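Long-range contacts in pectate lyase/Amb allergen (Acidovorax citrulli, PDB 4HWV), which probably cleaves pectate, the plant cell-wall polysaccharide, as a secreted calcium-dependent lyase of polysaccharide lyase family 1: residues V281-H286 and L322-H327; A234-I239 and G287-L292; G317-L322 and V341-V346; A303-G308 and R335-R340. All blocks are in the same frame, centred on the assembly; numbering follows the deposited sequence.

Interaction 1 (V281-H286 and L322-H327); sequences VDVTRH and LKVTFH. With CA (calcium ion), chain C.
Asp282 OD2 holds the calcium ion at 2.2 Å, while the next residue, Val283, points the other way and meets Leu322 and Val324 inside the right-handed parallel beta-helix of this lyase. Asp227 and Asp278 bind the same ion, and three waters also coordinate it, the closest with its oxygen 2.6 Å from the calcium ion. The carboxylate is gripped at both ends, since Asp282 OD1 also accepts a hydrogen bond from the backbone N of Leu305. That second bond should fix the rotation of the group and keep OD2 directed at the metal. Alternation along strand 281-283 thus puts the metal ligand on the outer face and the valine in the interior.

No hydrogen bond joins the two segments; what meets across the coil is apolar. Val283 CG1, placed anti to its own backbone N (chi1 -176°), reaches two methyl groups at once: Leu322 CD2 at 4.0 Å and Val324 CG2 at 4.1 Å. The valine and the two residues it meets point in opposing directions, coming from different walls. Strand 281-283 is tied by backbone bonds to strands 229-234 and 302-306, whereas strand 324-327 belongs to another wall, beside strand 290-293. Leu322, just ahead of that strand, lies against backbone where segment 281-286 leaves its strand: its CD2 methyl is 3.6 Å from Val283 O, 3.6 Å from Thr284 C and 3.7 Å from Arg285 O.

Interaction 2 (A234-I239 and G287-L292); sequences ASHVWI and GNYVTL
Gly287 opens the pairing with its CA 3.2 Å from Ala234 O, the same carbonyl that accepts the backbone N-H of Asn288. Asn288 O takes the N-H of His236 in return, while the amide oxygen of its side chain turns to the next coil and accepts from Lys323 N. At Tyr289 the chain rounds a corner in a left-handed backbone conformation, directly beside the equivalent corner at His236. Tyr289 O receives Val237 N at 3.0 Å. Its CB sits 3.8 Å over the centre of the His236 ring, only 2° from the ring normal, a CH-pi contact. The two rings point the same way with planes 23° apart, but they are displaced enough to leave little overlap; Tyr289 CD2 lies 3.5 Å from His236 CE1. Beyond the pair, His236 NE2 bonds to His29 O.

Past the corner the two chain segments run parallel. Val290 CG2 packs on Val237 CB at 4.2 Å. Thr291 uses both backbone N and O: its N donates to Val237 O, and its O accepts from Ile239 N at 2.9 Å in an almost straight bond (179°). Thr291 CG2 touches Trp238 CD1 at 4.0 Å on the outer face, where the threonine hydroxyl bonds to Thr24 O and Trp238 NE1 bonds to Ser293 OG. Leu292 CD2 meets Ile239 CD1 at 4.2 Å. Residues in register, with aliphatic pairs (Val237 on Val290, Ile239 on Leu292) stacked inward and hydrogen bonds linking successive turns, are the hallmark of the pectate lyase parallel beta-helix.

Interaction 3 (G317-L322 and V341-V346); sequences GNPRML and VRYGMV
The Tyr343 ring lies over Gly317, whose CA is 4.0 Å from the centroid of the tyrosine ring, 21° off its normal, in a CH-pi contact. Gly317 C and O continue across the same face, with Gly317 O 3.5 Å above the ring plane and displaced toward the rim. The side chain of Tyr343 leaves the backbone with CG anti to the carbonyl carbon (chi1 -71°), which directs the ring toward the loop; far along it, the hydroxyl bonds to Asp310 O.

Pro319 flanks the same tyrosine, pointing the same way, its CD 3.9 Å from Tyr343 CD1. Its CA makes a C-H...O contact with Tyr343 O at 3.2 Å. Tyr343 O also accepts from a water, 2.6 Å away, which donates to Pro319 O too, so one water bridges two backbone carbonyls. The proline occupies a type I turn from Asn318 to Met321, stiffened by an Asx turn in which Asn318 OD1 accepts the N-H of Arg320.

Leu322, the other large contributor, presses CD1 to 3.5 Å from Arg342 O and alongside Tyr343 CB. Its own carbonyl meets the other segment as well: Gly344 CA lies 3.3 Å from Leu322 O, a close approach suited to a residue without a side chain. Here a loop between coils of the parallel beta-helix, joining strands 302-306 and 324-327, packs on the bend into strand 345-356. With no direct hydrogen bond between the segments, the loop's placement probably depends on close shape fit, the tight Gly344 approach and the bridging water.

Interaction 4 (A303-G308 and R335-R340); sequences AFLIGG and RQRQAR
Phe304 N donates to Arg337 O at 2.8 Å, and Ala303 N to Gln336 O in a nearly straight bond (177°). Further along, Phe304 O accepts from Arg340 N, and Ile306 N bonds to Arg340 O at 2.9 Å, so Phe304 and Arg340 each bind through both N and O. Leu305 and Arg340 form a parallel bridge, as between successive coils of a beta-helix, although segment 335-340 bends on the way and has a cis peptide before Ala339. A water lies between Gly307 O and Arg340 NH1, accepting from the latter at the guanidinium edge, 3.1 Å away.

On the outer face Leu305 lies beside two extended arginines. Its CD1 methyl sits 3.8 Å above the plane of the Arg337 guanidinium, offset toward the rim, and 3.9 Å from Arg340 CD. On the inner face Phe304 CB packs against Ala339 CB at 3.9 Å, and the phenyl ring meets Phe297 edge-to-face.

Leu305 also neighbours calcium ligand Asp282, to which its backbone N donates, and the side chains of Arg337 and Asp278 are about 5 Å apart at their nearest atoms. An apolar side chain thus backs cationic groups beside the metal site, consistent with a surface that receives an acidic polysaccharide.

All four contacts belong to one beta-helix. Interaction 2 pairs neighbouring strands of one wall, and interaction 4 pairs successive coils of another, so both rest on parallel backbone bonds; interaction 1 crosses the interior and interaction 3 joins a loop to a bend, neither with a direct hydrogen bond. Leu322 serves interactions 1 and 3. Strand 324-327 of interaction 1 continues the pairing of interaction 2 through Thr325 and Leu292, while the Asp282 carboxylate and the Val283 backbone bond to segment 303-308 of interaction 4. Interactions 1, 2 and 3 are largely buried; interaction 4 is partly buried, with arginines on its outer face near the calcium.

Interaction 1 (V281-H286 and L322-H327)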
# COMPACT_ATOMS: atom_id res chain seq x y z
N VAL A 281 -2.94 -0.43 -18.45
CA VAL A 281 -3.74 -0.07 -19.61
C VAL A 281 -3.43 -1.09 -20.70
O VAL A 281 -2.30 -1.17 -21.18
CB VAL A 281 -3.46 1.36 -20.14
CG1 VAL A 281 -4.41 1.65 -21.31
CG2 VAL A 281 -3.60 2.40 -19.03
N ASP A 282 -4.44 -1.87 -21.08
CA ASP A 282 -4.30 -2.86 -22.14
C ASP A 282 -5.07 -2.38 -23.35
O ASP A 282 -6.19 -1.88 -23.22
CB ASP A 282 -4.82 -4.23 -21.70
CG ASP A 282 -3.90 -4.94 -20.72
OD1 ASP A 282 -2.76 -4.49 -20.47
OD2 ASP A 282 -4.35 -5.97 -20.17
N VAL A 283 -4.47 -2.53 -24.53
CA VAL A 283 -5.11 -2.13 -25.79
C VAL A 283 -5.15 -3.38 -26.64
O VAL A 283 -4.11 -3.92 -27.01
CB VAL A 283 -4.31 -1.01 -26.51
CG1 VAL A 283 -5.05 -0.56 -27.76
CG2 VAL A 283 -4.05 0.16 -25.56
N THR A 284 -6.36 -3.86 -26.93
CA THR A 284 -6.52 -5.14 -27.63
C THR A 284 -7.62 -5.01 -28.67
O THR A 284 -8.29 -3.97 -28.75
CB THR A 284 -6.89 -6.26 -26.64
OG1 THR A 284 -8.13 -5.93 -26.00
CG2 THR A 284 -5.80 -6.46 -25.58
N ARG A 285 -7.80 -6.05 -29.47
CA ARG A 285 -8.91 -6.13 -30.42
C ARG A 285 -8.97 -4.91 -31.34
O ARG A 285 -8.07 -4.72 -32.16
CB ARG A 285 -10.23 -6.37 -29.68
CG ARG A 285 -10.28 -7.80 -29.14
CD ARG A 285 -11.51 -8.09 -28.29
NE ARG A 285 -11.51 -9.50 -27.89
CZ ARG A 285 -12.07 -10.45 -28.62
NH1 ARG A 285 -12.71 -10.11 -29.73
NH2 ARG A 285 -12.02 -11.72 -28.25
N HIS A 286 -10.00 -4.07 -31.20
CA HIS A 286 -10.14 -2.91 -32.08
C HIS A 286 -9.79 -1.58 -31.41
O HIS A 286 -10.15 -0.52 -31.90
CB HIS A 286 -11.53 -2.86 -32.72
CG HIS A 286 -11.72 -3.90 -33.77
ND1 HIS A 286 -12.72 -3.82 -34.72
CD2 HIS A 286 -11.05 -5.05 -34.03
CE1 HIS A 286 -12.66 -4.87 -35.52
NE2 HIS A 286 -11.65 -5.64 -35.12
N LEU A 322 -4.55 -1.22 -33.10
CA LEU A 322 -3.52 -1.21 -32.07
C LEU A 322 -2.41 -0.18 -32.34
O LEU A 322 -1.25 -0.39 -31.96
CB LEU A 322 -2.95 -2.61 -31.83
CG LEU A 322 -3.99 -3.72 -31.65
CD1 LEU A 322 -3.29 -5.07 -31.48
CD2 LEU A 322 -4.97 -3.47 -30.49
N LYS A 323 -2.78 0.94 -32.95
CA LYS A 323 -1.83 2.03 -33.11
C LYS A 323 -1.77 2.83 -31.82
O LYS A 323 -2.76 3.45 -31.42
CB LYS A 323 -2.24 2.92 -34.28
CG LYS A 323 -2.11 2.22 -35.63
CD LYS A 323 -2.73 3.06 -36.74
CE LYS A 323 -2.47 2.52 -38.16
NZ LYS A 323 -3.03 1.15 -38.32
N VAL A 324 -0.61 2.80 -31.16
CA VAL A 324 -0.47 3.39 -29.83
C VAL A 324 0.84 4.17 -29.76
O VAL A 324 1.89 3.71 -30.24
CB VAL A 324 -0.44 2.30 -28.72
CG1 VAL A 324 -0.43 2.95 -27.34
CG2 VAL A 324 -1.63 1.38 -28.85
N THR A 325 0.77 5.38 -29.18
CA THR A 325 1.96 6.18 -28.90
C THR A 325 2.12 6.34 -27.39
O THR A 325 1.17 6.70 -26.70
CB THR A 325 1.80 7.58 -29.49
OG1 THR A 325 1.55 7.49 -30.91
CG2 THR A 325 3.05 8.41 -29.23
N PHE A 326 3.33 6.08 -26.89
CA PHE A 326 3.68 6.36 -25.49
C PHE A 326 4.79 7.41 -25.49
O PHE A 326 5.87 7.17 -26.03
CB PHE A 326 4.32 5.13 -24.80
CG PHE A 326 3.39 3.98 -24.53
CD1 PHE A 326 3.13 3.02 -25.51
CD2 PHE A 326 2.87 3.79 -23.25
CE1 PHE A 326 2.34 1.90 -25.24
CE2 PHE A 326 2.07 2.68 -22.97
CZ PHE A 326 1.81 1.73 -23.97
N HIS A 327 4.56 8.55 -24.84
CA HIS A 327 5.65 9.50 -24.69
C HIS A 327 5.57 10.30 -23.41
O HIS A 327 4.48 10.61 -22.92
CB HIS A 327 5.81 10.43 -25.93
CG HIS A 327 4.75 11.47 -26.08
ND1 HIS A 327 4.83 12.71 -25.46
CD2 HIS A 327 3.62 11.49 -26.82
CE1 HIS A 327 3.78 13.44 -25.82
NE2 HIS A 327 3.03 12.73 -26.64
CA CA C . -6.28 -6.69 -19.32
O HOH W 1 -6.22 -8.95 -20.71
O HOH W 2 -7.40 -6.69 -21.75
O HOH W 3 -8.67 -7.63 -18.66

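Interaction 2 (A234-I239 and G287-L292)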
# COMPACT_ATOMS: atom_id res chain seq x y z
N ALA A 234 -12.44 1.01 -28.57
CA ALA A 234 -12.41 2.47 -28.70
C ALA A 234 -11.31 2.90 -29.65
O ALA A 234 -10.22 2.33 -29.64
CB ALA A 234 -12.19 3.14 -27.34
N SER A 235 -11.62 3.91 -30.45
CA SER A 235 -10.65 4.57 -31.32
C SER A 235 -10.52 6.02 -30.87
O SER A 235 -11.53 6.64 -30.52
CB SER A 235 -11.17 4.57 -32.76
OG SER A 235 -10.29 5.27 -33.62
N HIS A 236 -9.31 6.58 -30.93
CA HIS A 236 -9.06 8.00 -30.61
C HIS A 236 -9.20 8.29 -29.13
O HIS A 236 -10.24 8.76 -28.64
CB HIS A 236 -9.86 8.95 -31.51
CG HIS A 236 -9.31 9.02 -32.89
ND1 HIS A 236 -9.72 8.18 -33.89
CD2 HIS A 236 -8.33 9.78 -33.41
CE1 HIS A 236 -9.05 8.46 -35.00
NE2 HIS A 236 -8.19 9.42 -34.73
N VAL A 237 -8.14 7.93 -28.41
CA VAL A 237 -8.12 7.93 -26.96
C VAL A 237 -6.83 8.60 -26.50
O VAL A 237 -5.75 8.20 -26.93
CB VAL A 237 -8.18 6.48 -26.40
CG1 VAL A 237 -8.06 6.48 -24.88
CG2 VAL A 237 -9.47 5.77 -26.83
N TRP A 238 -6.96 9.61 -25.64
CA TRP A 238 -5.82 10.35 -25.13
C TRP A 238 -5.82 10.24 -23.60
O TRP A 238 -6.74 10.72 -22.93
CB TRP A 238 -5.90 11.81 -25.57
CG TRP A 238 -4.69 12.63 -25.19
CD1 TRP A 238 -3.37 12.22 -25.19
CD2 TRP A 238 -4.69 13.99 -24.72
NE1 TRP A 238 -2.56 13.25 -24.78
CE2 TRP A 238 -3.34 14.35 -24.49
CE3 TRP A 238 -5.70 14.95 -24.49
CZ2 TRP A 238 -2.98 15.62 -24.01
CZ3 TRP A 238 -5.32 16.21 -24.02
CH2 TRP A 238 -3.99 16.52 -23.77
N ILE A 239 -4.78 9.58 -23.09
CA ILE A 239 -4.63 9.34 -21.67
C ILE A 239 -3.40 10.12 -21.26
O ILE A 239 -2.27 9.74 -21.59
CB ILE A 239 -4.45 7.82 -21.40
CG1 ILE A 239 -5.74 7.09 -21.81
CG2 ILE A 239 -4.04 7.56 -19.96
CD1 ILE A 239 -5.55 5.58 -21.97
N GLY A 287 -9.09 -1.62 -30.29
CA GLY A 287 -8.50 -0.40 -29.74
C GLY A 287 -7.56 0.19 -30.77
O GLY A 287 -6.77 -0.53 -31.39
N ASN A 288 -7.63 1.51 -30.97
CA ASN A 288 -6.81 2.09 -32.03
C ASN A 288 -6.66 3.59 -31.83
O ASN A 288 -7.52 4.22 -31.21
CB ASN A 288 -7.43 1.80 -33.40
CG ASN A 288 -6.42 1.82 -34.52
OD1 ASN A 288 -5.21 1.78 -34.29
ND2 ASN A 288 -6.90 1.88 -35.76
N TYR A 289 -5.58 4.15 -32.35
CA TYR A 289 -5.29 5.58 -32.23
C TYR A 289 -5.31 6.04 -30.77
O TYR A 289 -6.06 6.94 -30.38
CB TYR A 289 -6.23 6.42 -33.11
CG TYR A 289 -6.14 6.08 -34.59
CD1 TYR A 289 -4.99 6.37 -35.32
CD2 TYR A 289 -7.20 5.49 -35.26
CE1 TYR A 289 -4.91 6.07 -36.67
CE2 TYR A 289 -7.12 5.19 -36.61
CZ TYR A 289 -5.97 5.48 -37.31
OH TYR A 289 -5.88 5.19 -38.65
N VAL A 290 -4.42 5.45 -29.98
CA VAL A 290 -4.34 5.72 -28.56
C VAL A 290 -3.00 6.38 -28.28
O VAL A 290 -1.97 5.91 -28.74
CB VAL A 290 -4.42 4.40 -27.76
CG1 VAL A 290 -4.37 4.66 -26.25
CG2 VAL A 290 -5.67 3.62 -28.17
N THR A 291 -3.03 7.45 -27.49
CA THR A 291 -1.79 8.06 -27.00
C THR A 291 -1.81 8.11 -25.48
O THR A 291 -2.78 8.59 -24.88
CB THR A 291 -1.60 9.47 -27.56
OG1 THR A 291 -1.38 9.36 -28.97
CG2 THR A 291 -0.40 10.17 -26.91
N LEU A 292 -0.73 7.61 -24.87
CA LEU A 292 -0.52 7.74 -23.43
C LEU A 292 0.67 8.68 -23.24
O LEU A 292 1.80 8.33 -23.60
CB LEU A 292 -0.23 6.37 -22.80
CG LEU A 292 -1.33 5.34 -23.01
CD1 LEU A 292 -1.04 4.47 -24.23
CD2 LEU A 292 -1.48 4.48 -21.78

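Interaction 3 (G317-L322 and V341-V346)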
# COMPACT_ATOMS: atom_id res chain seq x y z
N GLY A 317 -6.41 -10.10 -33.69
CA GLY A 317 -5.00 -10.08 -34.09
C GLY A 317 -4.88 -9.35 -35.40
O GLY A 317 -4.49 -9.92 -36.43
N ASN A 318 -5.18 -8.05 -35.36
CA ASN A 318 -5.41 -7.28 -36.57
C ASN A 318 -4.35 -6.19 -36.69
O ASN A 318 -4.33 -5.26 -35.88
CB ASN A 318 -6.82 -6.67 -36.51
CG ASN A 318 -7.22 -5.96 -37.78
OD1 ASN A 318 -6.38 -5.46 -38.54
ND2 ASN A 318 -8.53 -5.91 -38.04
N PRO A 319 -3.45 -6.32 -37.68
CA PRO A 319 -2.36 -5.35 -37.83
C PRO A 319 -2.79 -4.00 -38.37
O PRO A 319 -1.94 -3.15 -38.61
CB PRO A 319 -1.42 -6.04 -38.83
CG PRO A 319 -2.33 -6.87 -39.67
CD PRO A 319 -3.41 -7.37 -38.72
N ARG A 320 -4.10 -3.80 -38.55
CA ARG A 320 -4.65 -2.48 -38.90
C ARG A 320 -5.17 -1.73 -37.67
O ARG A 320 -5.59 -0.58 -37.76
CB ARG A 320 -5.72 -2.64 -39.97
CG ARG A 320 -5.14 -3.33 -41.20
CD ARG A 320 -6.15 -3.76 -42.24
NE ARG A 320 -5.43 -4.38 -43.35
CZ ARG A 320 -5.99 -5.16 -44.28
NH1 ARG A 320 -7.28 -5.43 -44.22
NH2 ARG A 320 -5.23 -5.67 -45.25
N MET A 321 -5.13 -2.40 -36.52
CA MET A 321 -5.54 -1.83 -35.23
C MET A 321 -4.31 -1.62 -34.34
O MET A 321 -3.17 -1.81 -34.77
CB MET A 321 -6.50 -2.81 -34.54
CG MET A 321 -7.77 -3.10 -35.35
SD MET A 321 -8.84 -1.65 -35.42
CE MET A 321 -10.00 -2.13 -36.71
N LEU A 322 -4.55 -1.22 -33.10
CA LEU A 322 -3.52 -1.21 -32.07
C LEU A 322 -2.41 -0.18 -32.34
O LEU A 322 -1.25 -0.39 -31.96
CB LEU A 322 -2.95 -2.61 -31.83
CG LEU A 322 -3.99 -3.72 -31.65
CD1 LEU A 322 -3.29 -5.07 -31.48
CD2 LEU A 322 -4.97 -3.47 -30.49
N VAL A 341 4.16 -5.68 -27.39
CA VAL A 341 3.46 -5.27 -28.61
C VAL A 341 3.27 -6.37 -29.64
O VAL A 341 4.24 -6.87 -30.24
CB VAL A 341 4.19 -4.10 -29.27
CG1 VAL A 341 3.43 -3.69 -30.53
CG2 VAL A 341 4.32 -2.94 -28.28
N ARG A 342 2.01 -6.75 -29.86
CA ARG A 342 1.62 -7.58 -31.01
C ARG A 342 0.84 -6.72 -31.99
O ARG A 342 0.11 -5.83 -31.56
CB ARG A 342 0.69 -8.74 -30.63
CG ARG A 342 1.27 -9.77 -29.68
CD ARG A 342 0.18 -10.77 -29.35
NE ARG A 342 0.64 -11.95 -28.61
CZ ARG A 342 0.42 -12.18 -27.32
NH1 ARG A 342 -0.27 -11.32 -26.59
NH2 ARG A 342 0.86 -13.31 -26.78
N TYR A 343 1.01 -6.99 -33.29
CA TYR A 343 0.15 -6.49 -34.38
C TYR A 343 0.14 -4.99 -34.63
O TYR A 343 0.01 -4.59 -35.77
CB TYR A 343 -1.29 -7.07 -34.30
CG TYR A 343 -1.26 -8.54 -34.67
CD1 TYR A 343 -1.04 -8.94 -35.99
CD2 TYR A 343 -1.35 -9.52 -33.69
CE1 TYR A 343 -0.95 -10.28 -36.33
CE2 TYR A 343 -1.25 -10.87 -34.01
CZ TYR A 343 -1.04 -11.23 -35.33
OH TYR A 343 -0.93 -12.56 -35.68
N GLY A 344 0.29 -4.16 -33.59
CA GLY A 344 0.17 -2.72 -33.76
C GLY A 344 1.44 -1.99 -34.14
O GLY A 344 2.56 -2.50 -33.98
N MET A 345 1.27 -0.78 -34.66
CA MET A 345 2.36 0.16 -34.90
C MET A 345 2.49 1.05 -33.67
O MET A 345 1.66 1.93 -33.44
CB MET A 345 2.09 0.98 -36.16
CG MET A 345 1.93 0.05 -37.38
SD MET A 345 1.04 0.79 -38.76
CE MET A 345 2.33 1.87 -39.26
N VAL A 346 3.49 0.77 -32.85
CA VAL A 346 3.60 1.38 -31.53
C VAL A 346 4.89 2.19 -31.42
O VAL A 346 5.99 1.69 -31.69
CB VAL A 346 3.53 0.32 -30.43
CG1 VAL A 346 3.76 0.92 -29.04
CG2 VAL A 346 2.17 -0.37 -30.48
O HOH W 4 0.96 -3.19 -37.80

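Interaction 4 (A303-G308 and R335-R340)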
# COMPACT_ATOMS: atom_id res chain seq x y z
N ALA A 303 2.41 -4.39 -17.26
CA ALA A 303 1.88 -3.03 -17.44
C ALA A 303 0.93 -2.83 -18.63
O ALA A 303 -0.21 -2.38 -18.45
CB ALA A 303 3.03 -2.06 -17.51
N PHE A 304 1.42 -3.10 -19.85
CA PHE A 304 0.67 -2.77 -21.07
C PHE A 304 0.68 -3.94 -22.05
O PHE A 304 1.71 -4.23 -22.67
CB PHE A 304 1.27 -1.54 -21.76
CG PHE A 304 1.57 -0.42 -20.83
CD1 PHE A 304 0.53 0.30 -20.26
CD2 PHE A 304 2.88 -0.07 -20.52
CE1 PHE A 304 0.79 1.35 -19.37
CE2 PHE A 304 3.15 0.96 -19.64
CZ PHE A 304 2.11 1.68 -19.07
N LEU A 305 -0.46 -4.60 -22.19
CA LEU A 305 -0.61 -5.63 -23.20
C LEU A 305 -1.21 -4.96 -24.43
O LEU A 305 -2.36 -4.49 -24.39
CB LEU A 305 -1.56 -6.72 -22.69
CG LEU A 305 -1.72 -7.93 -23.61
CD1 LEU A 305 -0.45 -8.77 -23.62
CD2 LEU A 305 -2.89 -8.78 -23.16
N ILE A 306 -0.42 -4.87 -25.51
CA ILE A 306 -0.91 -4.33 -26.77
C ILE A 306 -1.09 -5.53 -27.70
O ILE A 306 -0.11 -6.08 -28.21
CB ILE A 306 0.08 -3.30 -27.40
CG1 ILE A 306 0.51 -2.23 -26.37
CG2 ILE A 306 -0.54 -2.67 -28.63
CD1 ILE A 306 -0.66 -1.46 -25.77
N GLY A 307 -2.34 -5.96 -27.88
CA GLY A 307 -2.64 -7.18 -28.63
C GLY A 307 -2.60 -8.40 -27.74
O GLY A 307 -1.56 -8.73 -27.16
N GLY A 308 -3.73 -9.08 -27.60
CA GLY A 308 -3.86 -10.18 -26.66
C GLY A 308 -3.60 -11.58 -27.17
O GLY A 308 -3.67 -12.52 -26.38
N ARG A 335 7.35 -4.46 -13.73
CA ARG A 335 8.11 -5.68 -13.98
C ARG A 335 8.27 -6.04 -15.46
O ARG A 335 9.35 -6.46 -15.88
CB ARG A 335 7.49 -6.85 -13.21
CG ARG A 335 8.17 -8.18 -13.42
CD ARG A 335 7.92 -9.08 -12.23
NE ARG A 335 8.37 -10.46 -12.41
CZ ARG A 335 9.61 -10.88 -12.20
NH1 ARG A 335 10.54 -10.01 -11.85
NH2 ARG A 335 9.92 -12.17 -12.37
N GLN A 336 7.20 -5.90 -16.24
CA GLN A 336 7.24 -6.37 -17.63
C GLN A 336 6.10 -5.76 -18.44
O GLN A 336 5.30 -4.97 -17.91
CB GLN A 336 7.17 -7.90 -17.70
CG GLN A 336 5.89 -8.48 -17.07
CD GLN A 336 5.92 -9.99 -16.99
OE1 GLN A 336 6.15 -10.66 -18.00
NE2 GLN A 336 5.70 -10.53 -15.79
N ARG A 337 6.05 -6.11 -19.72
CA ARG A 337 5.08 -5.54 -20.65
C ARG A 337 5.13 -4.01 -20.65
O ARG A 337 4.12 -3.33 -20.45
CB ARG A 337 3.65 -6.00 -20.36
CG ARG A 337 3.46 -7.50 -20.40
CD ARG A 337 1.96 -7.78 -20.43
NE ARG A 337 1.64 -9.20 -20.28
CZ ARG A 337 0.44 -9.67 -19.97
NH1 ARG A 337 -0.57 -8.84 -19.69
NH2 ARG A 337 0.25 -10.98 -19.91
N GLN A 338 6.31 -3.46 -20.90
CA GLN A 338 6.44 -2.02 -20.90
C GLN A 338 7.06 -1.49 -22.21
O GLN A 338 8.13 -0.88 -22.19
CB GLN A 338 7.14 -1.51 -19.62
CG GLN A 338 8.49 -2.14 -19.26
CD GLN A 338 8.89 -1.91 -17.81
OE1 GLN A 338 8.79 -0.79 -17.27
NE2 GLN A 338 9.37 -2.96 -17.16
N ALA A 339 6.40 -1.68 -23.36
CA ALA A 339 5.11 -2.35 -23.55
C ALA A 339 5.34 -3.68 -24.28
O ALA A 339 6.37 -3.86 -24.94
CB ALA A 339 4.17 -1.46 -24.39
N ARG A 340 4.37 -4.60 -24.19
CA ARG A 340 4.43 -5.83 -24.96
C ARG A 340 3.55 -5.66 -26.20
O ARG A 340 2.33 -5.50 -26.09
CB ARG A 340 3.94 -7.03 -24.15
CG ARG A 340 4.23 -8.37 -24.80
CD ARG A 340 3.32 -9.51 -24.31
NE ARG A 340 3.87 -10.81 -24.72
CZ ARG A 340 3.81 -11.29 -25.97
NH1 ARG A 340 3.20 -10.60 -26.93
NH2 ARG A 340 4.37 -12.46 -26.25
O HOH W 5 1.26 -8.20 -26.60